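Local structure of cytosol aminopeptidase (Staphylococcus aureus subsp. aureus, 3KZW) at residues E192-S195 with I196-I200; N212-P216 with Q217-E221; M300-M303 with K304-M307; T507-Q510 with W511-Q515. The protein probably removes amino acids, leucine among them, one at a time from the amino ends of peptides, as a metal-dependent leucyl aminopeptidase of the cytosol. All blocks are in the same frame, centred on the assembly; numbering follows the deposited sequence.

Contact 1: E192-S195 with I196-I200; sequences EGIS and IGQSI
Glu-192 offers its carbonyl oxygen to Ile-196 one turn ahead in helix 188-208, but the bond from Ile-196 N is weak and long (3.3 Å). CG1 of Ile-196 packs against the same Glu-192 O, while the Glu-192 carboxylate reaches out of the turn to a salt bridge with Lys-513. Gly-193 adds no side chain to this buried stretch; its O receives Gly-197 N at 2.9 Å, joining two glycines a turn apart. At Ile-194 the carbonyl takes Gln-198 N, and the two side chains run side by side, CG2 of the isoleucine 3.9 Å from NE2 of the glutamine. The Gln-198 amide is held beyond the turn, chiefly by Arg-322 at OE1. Ser-195 turns its hydroxyl back along the helix (chi1 59°), where OG donates to Glu-192 O at 2.9 Å from above the carbonyl plane. Its own O accepts twice from Ser-199, through N at 3.1 Å and through OG at 2.7 Å, the hydroxyl lying only 18° from the carbonyl plane. Serine suits both buried positions because a short hydroxyl can satisfy itself on a helix carbonyl, letting a polar residue sit inside the packing without needing a partner from another helix.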
loop_
_atom_site.group_PDB
_atom_site.type_symbol
_atom_site.label_atom_id
_atom_site.label_comp_id
_atom_site.label_asym_id
_atom_site.label_seq_id
_atom_site.Cartn_x
_atom_site.Cartn_y
_atom_site.Cartn_z
ATOM N N GLU A 192 -21.335 42.532 22.497
ATOM C CA GLU A 192 -21.187 42.277 21.068
ATOM C C GLU A 192 -20.288 41.061 20.827
ATOM O O GLU A 192 -20.565 40.238 19.952
ATOM C CB GLU A 192 -20.626 43.520 20.366
ATOM C CG GLU A 192 -20.569 43.423 18.842
ATOM C CD GLU A 192 -20.231 44.742 18.169
ATOM O OE1 GLU A 192 -20.650 45.806 18.678
ATOM O OE2 GLU A 192 -19.556 44.708 17.118
ATOM N N GLY A 193 -19.218 40.957 21.612
ATOM C CA GLY A 193 -18.292 39.830 21.532
ATOM C C GLY A 193 -18.919 38.528 21.996
ATOM O O GLY A 193 -18.676 37.473 21.406
ATOM N N ILE A 194 -19.727 38.610 23.053
ATOM C CA ILE A 194 -20.420 37.450 23.617
ATOM C C ILE A 194 -21.351 36.798 22.595
ATOM O O ILE A 194 -21.353 35.572 22.444
ATOM C CB ILE A 194 -21.201 37.823 24.905
ATOM C CG1 ILE A 194 -20.230 38.140 26.047
ATOM C CG2 ILE A 194 -22.154 36.699 25.321
ATOM C CD1 ILE A 194 -20.863 38.849 27.228
ATOM N N SER A 195 -22.125 37.621 21.890
ATOM C CA SER A 195 -23.076 37.128 20.895
ATOM C C SER A 195 -22.377 36.493 19.692
ATOM O O SER A 195 -22.902 35.552 19.094
ATOM C CB SER A 195 -24.038 38.238 20.456
ATOM O OG SER A 195 -23.335 39.334 19.904
ATOM N N ILE A 196 -21.194 37.004 19.352
ATOM C CA ILE A 196 -20.362 36.406 18.302
ATOM C C ILE A 196 -19.813 35.057 18.776
ATOM O O ILE A 196 -19.873 34.064 18.048
ATOM C CB ILE A 196 -19.210 37.356 17.857
ATOM C CG1 ILE A 196 -19.777 38.554 17.087
ATOM C CG2 ILE A 196 -18.180 36.614 17.004
ATOM C CD1 ILE A 196 -18.778 39.668 16.816
ATOM N N GLY A 197 -19.295 35.037 20.003
ATOM C CA GLY A 197 -18.766 33.823 20.620
ATOM C C GLY A 197 -19.804 32.724 20.752
ATOM O O GLY A 197 -19.506 31.549 20.515
ATOM N N GLN A 198 -21.023 33.105 21.127
ATOM C CA GLN A 198 -22.139 32.159 21.237
ATOM C C GLN A 198 -22.604 31.645 19.875
ATOM O O GLN A 198 -23.127 30.533 19.774
ATOM C CB GLN A 198 -23.308 32.784 21.997
ATOM C CG GLN A 198 -23.100 32.829 23.497
ATOM C CD GLN A 198 -24.297 33.371 24.254
ATOM O OE1 GLN A 198 -25.302 33.767 23.659
ATOM N NE2 GLN A 198 -24.194 33.392 25.578
ATOM N N SER A 199 -22.407 32.454 18.836
ATOM C CA SER A 199 -22.701 32.044 17.465
ATOM C C SER A 199 -21.698 31.004 16.979
ATOM O O SER A 199 -22.062 30.074 16.254
ATOM C CB SER A 199 -22.706 33.251 16.528
ATOM O OG SER A 199 -23.701 34.181 16.911
ATOM N N ILE A 200 -20.438 31.171 17.383
ATOM C CA ILE A 200 -19.375 30.212 17.075
ATOM C C ILE A 200 -19.648 28.882 17.774
ATOM O O ILE A 200 -19.502 27.813 17.174
ATOM C CB ILE A 200 -17.975 30.767 17.456
ATOM C CG1 ILE A 200 -17.618 31.961 16.558
ATOM C CG2 ILE A 200 -16.905 29.680 17.349
ATOM C CD1 ILE A 200 -16.453 32.797 17.049
#

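Contact 2: N212-P216 with Q217-E221; sequences NVLTP and QTFAE
Thr-215 and Thr-218 make the polar core of this helix start. Thr-215 occupies the N-cap position, and its backbone N donates to Thr-218 OG1 at 2.8 Å, with an N-H...O angle of 140°. The hydroxyl of Thr-218 is swung between its own N and carbonyl carbon (chi1 61°), which carries OG1 back toward the incoming chain, 3.0 Å from Val-213 O. The side chain of a residue in the first turn thus meets the backbone N of the cap residue, a task for which a short beta-branched side chain with a hydroxyl is well suited.

Backbone bonds take over from here: Phe-219 N reaches Thr-215 O at 2.8 Å, and Ala-220 N reaches Pro-216 O at 3.1 Å. Proline fits the first helical position, where no N-H is needed for a bond within the helix. Outside on the helix, the Gln-217 amide bonds Glu-221 OE2 through NE2 at 2.9 Å, meeting it from above the carboxylate plane.

Apolar contact is made by Leu-214, whose CD1 lies 3.9 Å from Phe-219 CB and whose CD2 is 4.0 Å from CD1 of the ring. Phe-219 also stacks edge-to-face on Phe-206 of helix 188-208. Helix 216-226 rests as well on the central sheet of the catalytic domain, Pro-216 and Phe-219 touching Cys-335 of strand 328-338 and Ala-220 touching Val-264 of strand 262-269.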
loop_
_atom_site.group_PDB
_atom_site.type_symbol
_atom_site.label_atom_id
_atom_site.label_comp_id
_atom_site.label_asym_id
_atom_site.label_seq_id
_atom_site.Cartn_x
_atom_site.Cartn_y
_atom_site.Cartn_z
ATOM N N ASN A 212 -25.308 9.778 13.970
ATOM C CA ASN A 212 -26.516 8.984 14.167
ATOM C C ASN A 212 -27.623 9.767 14.880
ATOM O O ASN A 212 -28.773 9.325 14.928
ATOM C CB ASN A 212 -26.209 7.660 14.885
ATOM C CG ASN A 212 -25.635 7.857 16.276
ATOM O OD1 ASN A 212 -24.711 8.642 16.479
ATOM N ND2 ASN A 212 -26.172 7.127 17.238
ATOM N N VAL A 213 -27.265 10.931 15.423
ATOM C CA VAL A 213 -28.224 11.840 16.051
ATOM C C VAL A 213 -28.573 12.988 15.094
ATOM O O VAL A 213 -29.750 13.254 14.843
ATOM C CB VAL A 213 -27.698 12.399 17.401
ATOM C CG1 VAL A 213 -28.693 13.379 18.010
ATOM C CG2 VAL A 213 -27.411 11.266 18.377
ATOM N N LEU A 214 -27.548 13.657 14.563
ATOM C CA LEU A 214 -27.751 14.749 13.611
ATOM C C LEU A 214 -27.752 14.251 12.163
ATOM O O LEU A 214 -26.704 14.141 11.521
ATOM C CB LEU A 214 -26.719 15.871 13.805
ATOM C CG LEU A 214 -27.035 17.194 13.097
ATOM C CD1 LEU A 214 -27.998 18.043 13.916
ATOM C CD2 LEU A 214 -25.767 17.972 12.804
ATOM N N THR A 215 -28.947 13.946 11.670
ATOM C CA THR A 215 -29.172 13.576 10.279
ATOM C C THR A 215 -29.633 14.828 9.529
ATOM O O THR A 215 -29.961 15.829 10.168
ATOM C CB THR A 215 -30.248 12.478 10.178
ATOM O OG1 THR A 215 -31.505 12.996 10.632
ATOM C CG2 THR A 215 -29.866 11.267 11.029
ATOM N N PRO A 216 -29.658 14.790 8.179
ATOM C CA PRO A 216 -30.141 15.948 7.417
ATOM C C PRO A 216 -31.509 16.454 7.885
ATOM O O PRO A 216 -31.717 17.665 7.967
ATOM C CB PRO A 216 -30.236 15.408 5.989
ATOM C CG PRO A 216 -29.193 14.371 5.928
ATOM C CD PRO A 216 -29.157 13.728 7.285
ATOM N N GLN A 217 -32.422 15.534 8.199
ATOM C CA GLN A 217 -33.759 15.888 8.665
ATOM C C GLN A 217 -33.718 16.624 10.003
ATOM O O GLN A 217 -34.281 17.711 10.128
ATOM C CB GLN A 217 -34.643 14.642 8.770
ATOM C CG GLN A 217 -36.067 14.926 9.229
ATOM C CD GLN A 217 -36.842 13.666 9.574
ATOM O OE1 GLN A 217 -36.764 12.655 8.871
ATOM N NE2 GLN A 217 -37.605 13.724 10.660
ATOM N N THR A 218 -33.046 16.031 10.991
ATOM C CA THR A 218 -32.978 16.603 12.342
ATOM C C THR A 218 -32.172 17.895 12.365
ATOM O O THR A 218 -32.435 18.779 13.180
ATOM C CB THR A 218 -32.397 15.612 13.379
ATOM O OG1 THR A 218 -31.062 15.254 13.009
ATOM C CG2 THR A 218 -33.256 14.354 13.479
ATOM N N PHE A 219 -31.193 17.996 11.467
ATOM C CA PHE A 219 -30.407 19.215 11.296
ATOM C C PHE A 219 -31.296 20.355 10.816
ATOM O O PHE A 219 -31.229 21.460 11.354
ATOM C CB PHE A 219 -29.245 18.972 10.327
ATOM C CG PHE A 219 -28.300 20.142 10.182
ATOM C CD1 PHE A 219 -27.962 20.937 11.276
ATOM C CD2 PHE A 219 -27.722 20.429 8.950
ATOM C CE1 PHE A 219 -27.086 22.011 11.134
ATOM C CE2 PHE A 219 -26.839 21.495 8.803
ATOM C CZ PHE A 219 -26.522 22.285 9.896
ATOM N N ALA A 220 -32.136 20.072 9.819
ATOM C CA ALA A 220 -33.119 21.034 9.318
ATOM C C ALA A 220 -34.116 21.433 10.407
ATOM O O ALA A 220 -34.386 22.619 10.598
ATOM C CB ALA A 220 -33.848 20.473 8.106
ATOM N N GLU A 221 -34.640 20.438 11.122
ATOM C CA GLU A 221 -35.600 20.656 12.203
ATOM C C GLU A 221 -35.028 21.517 13.327
ATOM O O GLU A 221 -35.734 22.360 13.888
ATOM C CB GLU A 221 -36.092 19.318 12.764
ATOM C CG GLU A 221 -37.045 18.567 11.842
ATOM C CD GLU A 221 -37.311 17.132 12.284
ATOM O OE1 GLU A 221 -36.743 16.688 13.309
ATOM O OE2 GLU A 221 -38.096 16.447 11.592
#

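Contact 3: M300-M303 with K304-M307; sequences MATM and KFDM
The carboxylate of Asp-306 is gripped from two sides of its chemistry, by a salt bridge from Lys-283 to OD2 and a hydrogen bond between OD1 and Thr-392, while its CB rests 3.4 Å from Met-303 O across the contact. Asp-288 and Glu-367 bring their own acids close to OD2.

Thr-302 is the third residue of a type II turn running from Met-300 to Met-303, and its phi of 60° is the left-handed conformation that this place in the turn demands. Its OG1 donates to Ala-301 O from above the carbonyl plane and strongly bent, with a C=O...OG1 angle of 100°. CB of Thr-302 lies 3.6 Å from CD2 of Phe-305, the two side chains crossing at a slant. Lys-304 supports the ring from one face, its CG 4.1 Å above the ring plane and over the centre; the rest of the lysine runs on extended until NZ bonds Asn-208 O. The backbone is held more lightly, by weak bonds from Phe-305 N to Thr-302 O and from Asp-306 N to Met-303 O, both 3.4 Å. Asp-348 of the second subunit takes Thr-302 N and Lys-304 N, one on each carboxylate oxygen.

Three carboxylates close together, with a lysine bonded to one of them, are consistent with the metal centre of this aminopeptidase family, and the looping chain here delivers one of them from a segment that also touches the neighbouring subunit.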
loop_
_atom_site.group_PDB
_atom_site.type_symbol
_atom_site.label_atom_id
_atom_site.label_comp_id
_atom_site.label_asym_id
_atom_site.label_seq_id
_atom_site.Cartn_x
_atom_site.Cartn_y
_atom_site.Cartn_z
ATOM N N MET A 300 -12.327 7.703 7.633
ATOM C CA MET A 300 -13.703 7.925 8.103
ATOM C C MET A 300 -13.796 8.590 9.476
ATOM O O MET A 300 -14.830 9.174 9.814
ATOM C CB MET A 300 -14.497 6.621 8.111
ATOM C CG MET A 300 -15.078 6.265 6.770
ATOM S SD MET A 300 -16.498 5.175 6.909
ATOM C CE MET A 300 -16.426 4.368 5.317
ATOM N N ALA A 301 -12.724 8.486 10.263
ATOM C CA ALA A 301 -12.642 9.153 11.561
ATOM C C ALA A 301 -12.925 10.646 11.411
ATOM O O ALA A 301 -12.454 11.282 10.461
ATOM C CB ALA A 301 -11.273 8.929 12.187
ATOM N N THR A 302 -13.709 11.186 12.342
ATOM C CA THR A 302 -14.061 12.615 12.386
ATOM C C THR A 302 -14.801 13.137 11.140
ATOM O O THR A 302 -14.720 14.324 10.818
ATOM C CB THR A 302 -12.836 13.528 12.718
ATOM O OG1 THR A 302 -11.908 13.522 11.625
ATOM C CG2 THR A 302 -12.134 13.072 13.996
ATOM N N MET A 303 -15.530 12.255 10.455
ATOM C CA MET A 303 -16.288 12.649 9.260
ATOM C C MET A 303 -17.681 13.212 9.552
ATOM O O MET A 303 -18.425 13.552 8.628
ATOM C CB MET A 303 -16.355 11.515 8.229
ATOM C CG MET A 303 -15.082 11.379 7.400
ATOM S SD MET A 303 -14.647 12.916 6.559
ATOM C CE MET A 303 -12.859 12.910 6.685
ATOM N N LYS A 304 -18.023 13.318 10.835
ATOM C CA LYS A 304 -19.218 14.047 11.259
ATOM C C LYS A 304 -18.998 15.552 11.078
ATOM O O LYS A 304 -19.953 16.336 11.076
ATOM C CB LYS A 304 -19.574 13.717 12.714
ATOM C CG LYS A 304 -18.554 14.178 13.749
ATOM C CD LYS A 304 -19.054 13.943 15.161
ATOM C CE LYS A 304 -18.012 14.361 16.182
ATOM N NZ LYS A 304 -18.439 14.053 17.569
ATOM N N PHE A 305 -17.730 15.938 10.921
ATOM C CA PHE A 305 -17.337 17.333 10.722
ATOM C C PHE A 305 -17.411 17.764 9.255
ATOM O O PHE A 305 -16.940 18.842 8.891
ATOM C CB PHE A 305 -15.924 17.576 11.265
ATOM C CG PHE A 305 -15.781 17.346 12.746
ATOM C CD1 PHE A 305 -16.698 17.880 13.647
ATOM C CD2 PHE A 305 -14.703 16.619 13.244
ATOM C CE1 PHE A 305 -16.557 17.673 15.020
ATOM C CE2 PHE A 305 -14.551 16.410 14.615
ATOM C CZ PHE A 305 -15.481 16.939 15.503
ATOM N N ASP A 306 -18.008 16.925 8.413
ATOM C CA ASP A 306 -18.122 17.233 6.991
ATOM C C ASP A 306 -19.279 18.191 6.698
ATOM O O ASP A 306 -19.542 18.516 5.536
ATOM C CB ASP A 306 -18.256 15.951 6.163
ATOM C CG ASP A 306 -17.510 16.036 4.841
ATOM O OD1 ASP A 306 -16.375 16.571 4.839
ATOM O OD2 ASP A 306 -18.047 15.566 3.808
ATOM N N MET A 307 -19.966 18.630 7.752
ATOM C CA MET A 307 -21.040 19.616 7.631
ATOM C C MET A 307 -20.706 20.932 8.340
ATOM O O MET A 307 -21.586 21.774 8.536
ATOM C CB MET A 307 -22.384 19.047 8.116
ATOM C CG MET A 307 -22.330 18.226 9.402
ATOM S SD MET A 307 -21.868 19.153 10.880
ATOM C CE MET A 307 -23.269 20.257 11.077
#

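Contact 4: T507-Q510 with W511-Q515; sequences TIVQ and WLKQQ
Backbone hydrogen bonds carry the last turn of helix 505-512: Trp-511 N to Thr-507 O at 3.0 Å, Leu-512 N to Ile-508 O at 2.8 Å and Lys-513 N to Val-509 O at 2.9 Å. The chain ends in a type I turn from Leu-512 to Gln-515.

Apolar packing forms the inner side. CG2 of Ile-508 meets CD1 of Leu-512 at 4.2 Å, and both side chains touch Ile-316 of helix 308-322. In Trp-511 CG is anti to the backbone N (chi1 179°), which carries the ring away from the preceding turn onto Val-386 and Met-388 of strand 386-391. Large branched or aromatic residues suit this side, where the helix lies between a sheet strand and another helix.

Polar side chains meet along another strip of the helix. Gln-510, bent at its second torsion, brings OE1 to 3.4 Å from Gln-514 NE2; this hydrogen bond is weak, the two amide planes stand 60° apart, and both glutamines pack on Ile-423 of helix 414-426. The aliphatic part of Gln-514 adds a contact, CG lying 3.5 Å from Gln-510 O. Lys-513 lays its CG 3.4 Å from Val-509 O.

The polar ends of Thr-507 and Lys-513 find their strongest partners, Glu-429 and Glu-192, outside the turn, so the end of the chain is probably held mainly by buried hydrocarbon and these outside bonds.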
loop_
_atom_site.group_PDB
_atom_site.type_symbol
_atom_site.label_atom_id
_atom_site.label_comp_id
_atom_site.label_asym_id
_atom_site.label_seq_id
_atom_site.Cartn_x
_atom_site.Cartn_y
_atom_site.Cartn_z
ATOM N N THR A 507 -14.244 36.245 10.527
ATOM C CA THR A 507 -13.893 36.979 9.313
ATOM C C THR A 507 -15.119 37.533 8.581
ATOM O O THR A 507 -15.165 38.721 8.254
ATOM C CB THR A 507 -13.036 36.110 8.353
ATOM O OG1 THR A 507 -11.798 35.775 8.992
ATOM C CG2 THR A 507 -12.738 36.850 7.049
ATOM N N ILE A 508 -16.108 36.676 8.341
ATOM C CA ILE A 508 -17.299 37.060 7.579
ATOM C C ILE A 508 -18.167 38.063 8.340
ATOM O O ILE A 508 -18.673 39.018 7.748
ATOM C CB ILE A 508 -18.127 35.821 7.127
ATOM C CG1 ILE A 508 -17.260 34.851 6.310
ATOM C CG2 ILE A 508 -19.375 36.239 6.335
ATOM C CD1 ILE A 508 -16.642 35.440 5.033
ATOM N N VAL A 509 -18.323 37.850 9.645
ATOM C CA VAL A 509 -19.063 38.780 10.498
ATOM C C VAL A 509 -18.444 40.180 10.437
ATOM O O VAL A 509 -19.157 41.178 10.268
ATOM C CB VAL A 509 -19.163 38.272 11.966
ATOM C CG1 VAL A 509 -19.624 39.380 12.916
ATOM C CG2 VAL A 509 -20.106 37.083 12.050
ATOM N N GLN A 510 -17.121 40.240 10.553
ATOM C CA GLN A 510 -16.389 41.497 10.455
ATOM C C GLN A 510 -16.604 42.168 9.094
ATOM O O GLN A 510 -16.768 43.386 9.020
ATOM C CB GLN A 510 -14.897 41.267 10.725
ATOM C CG GLN A 510 -14.045 42.533 10.791
ATOM C CD GLN A 510 -14.520 43.514 11.845
ATOM O OE1 GLN A 510 -14.730 44.692 11.553
ATOM N NE2 GLN A 510 -14.698 43.033 13.078
ATOM N N TRP A 511 -16.610 41.361 8.035
ATOM C CA TRP A 511 -16.867 41.841 6.680
ATOM C C TRP A 511 -18.297 42.355 6.526
ATOM O O TRP A 511 -18.528 43.382 5.880
ATOM C CB TRP A 511 -16.581 40.743 5.652
ATOM C CG TRP A 511 -16.841 41.174 4.239
ATOM C CD1 TRP A 511 -16.017 41.916 3.443
ATOM C CD2 TRP A 511 -18.011 40.897 3.459
ATOM N NE1 TRP A 511 -16.598 42.115 2.214
ATOM C CE2 TRP A 511 -17.823 41.503 2.197
ATOM C CE3 TRP A 511 -19.200 40.196 3.703
ATOM C CZ2 TRP A 511 -18.781 41.429 1.177
ATOM C CZ3 TRP A 511 -20.155 40.124 2.689
ATOM C CH2 TRP A 511 -19.937 40.739 1.441
ATOM N N LEU A 512 -19.247 41.636 7.120
ATOM C CA LEU A 512 -20.658 42.030 7.095
ATOM C C LEU A 512 -20.905 43.338 7.839
ATOM O O LEU A 512 -21.787 44.109 7.464
ATOM C CB LEU A 512 -21.544 40.926 7.681
ATOM C CG LEU A 512 -21.796 39.665 6.851
ATOM C CD1 LEU A 512 -22.567 38.656 7.680
ATOM C CD2 LEU A 512 -22.538 39.974 5.554
ATOM N N LYS A 513 -20.123 43.576 8.889
ATOM C CA LYS A 513 -20.199 44.815 9.663
ATOM C C LYS A 513 -19.804 46.044 8.847
ATOM O O LYS A 513 -20.153 47.168 9.208
ATOM C CB LYS A 513 -19.313 44.723 10.909
ATOM C CG LYS A 513 -19.927 43.952 12.074
ATOM C CD LYS A 513 -18.948 43.813 13.241
ATOM C CE LYS A 513 -18.707 45.146 13.943
ATOM N NZ LYS A 513 -17.700 45.027 15.037
ATOM N N GLN A 514 -19.085 45.820 7.749
ATOM C CA GLN A 514 -18.554 46.905 6.927
ATOM C C GLN A 514 -19.362 47.176 5.650
ATOM O O GLN A 514 -18.902 47.907 4.767
ATOM C CB GLN A 514 -17.087 46.631 6.589
ATOM C CG GLN A 514 -16.165 46.626 7.805
ATOM C CD GLN A 514 -14.744 46.188 7.477
ATOM O OE1 GLN A 514 -14.353 46.113 6.307
ATOM N NE2 GLN A 514 -13.962 45.901 8.514
ATOM N N GLN A 515 -20.563 46.604 5.565
ATOM C CA GLN A 515 -21.412 46.767 4.383
ATOM C C GLN A 515 -22.441 47.894 4.538
ATOM O O GLN A 515 -23.364 47.816 5.355
ATOM C CB GLN A 515 -22.101 45.449 4.021
ATOM C CG GLN A 515 -21.143 44.283 3.771
ATOM C CD GLN A 515 -20.057 44.609 2.758
ATOM O OE1 GLN A 515 -18.869 44.632 3.091
ATOM N NE2 GLN A 515 -20.460 44.873 1.518
#

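The four contacts fall into two pairs. Contacts 1 and 4 join helix 188-208 to the C-terminal helix, with centres 14 Å apart: Glu-192 OE2 forms a salt bridge with Lys-513 NZ at 2.8 Å, and Ile-196 CD1 packs on Val-509 CG1 at 4.0 Å. Contacts 2 and 3 are likewise 14 Å apart between centres and meet at Met-307, whose CE lies 3.8 Å from Leu-214 CD2 and 4.0 Å from Phe-219 CZ. Contact 3 holds Asp-306, near the probable metal centre, and its Thr-302 side chain is about 7 Å from a bound sodium ion. Contact 4 lies 28 Å from contact 3, centre to centre, on the opposite side of the chain's centre.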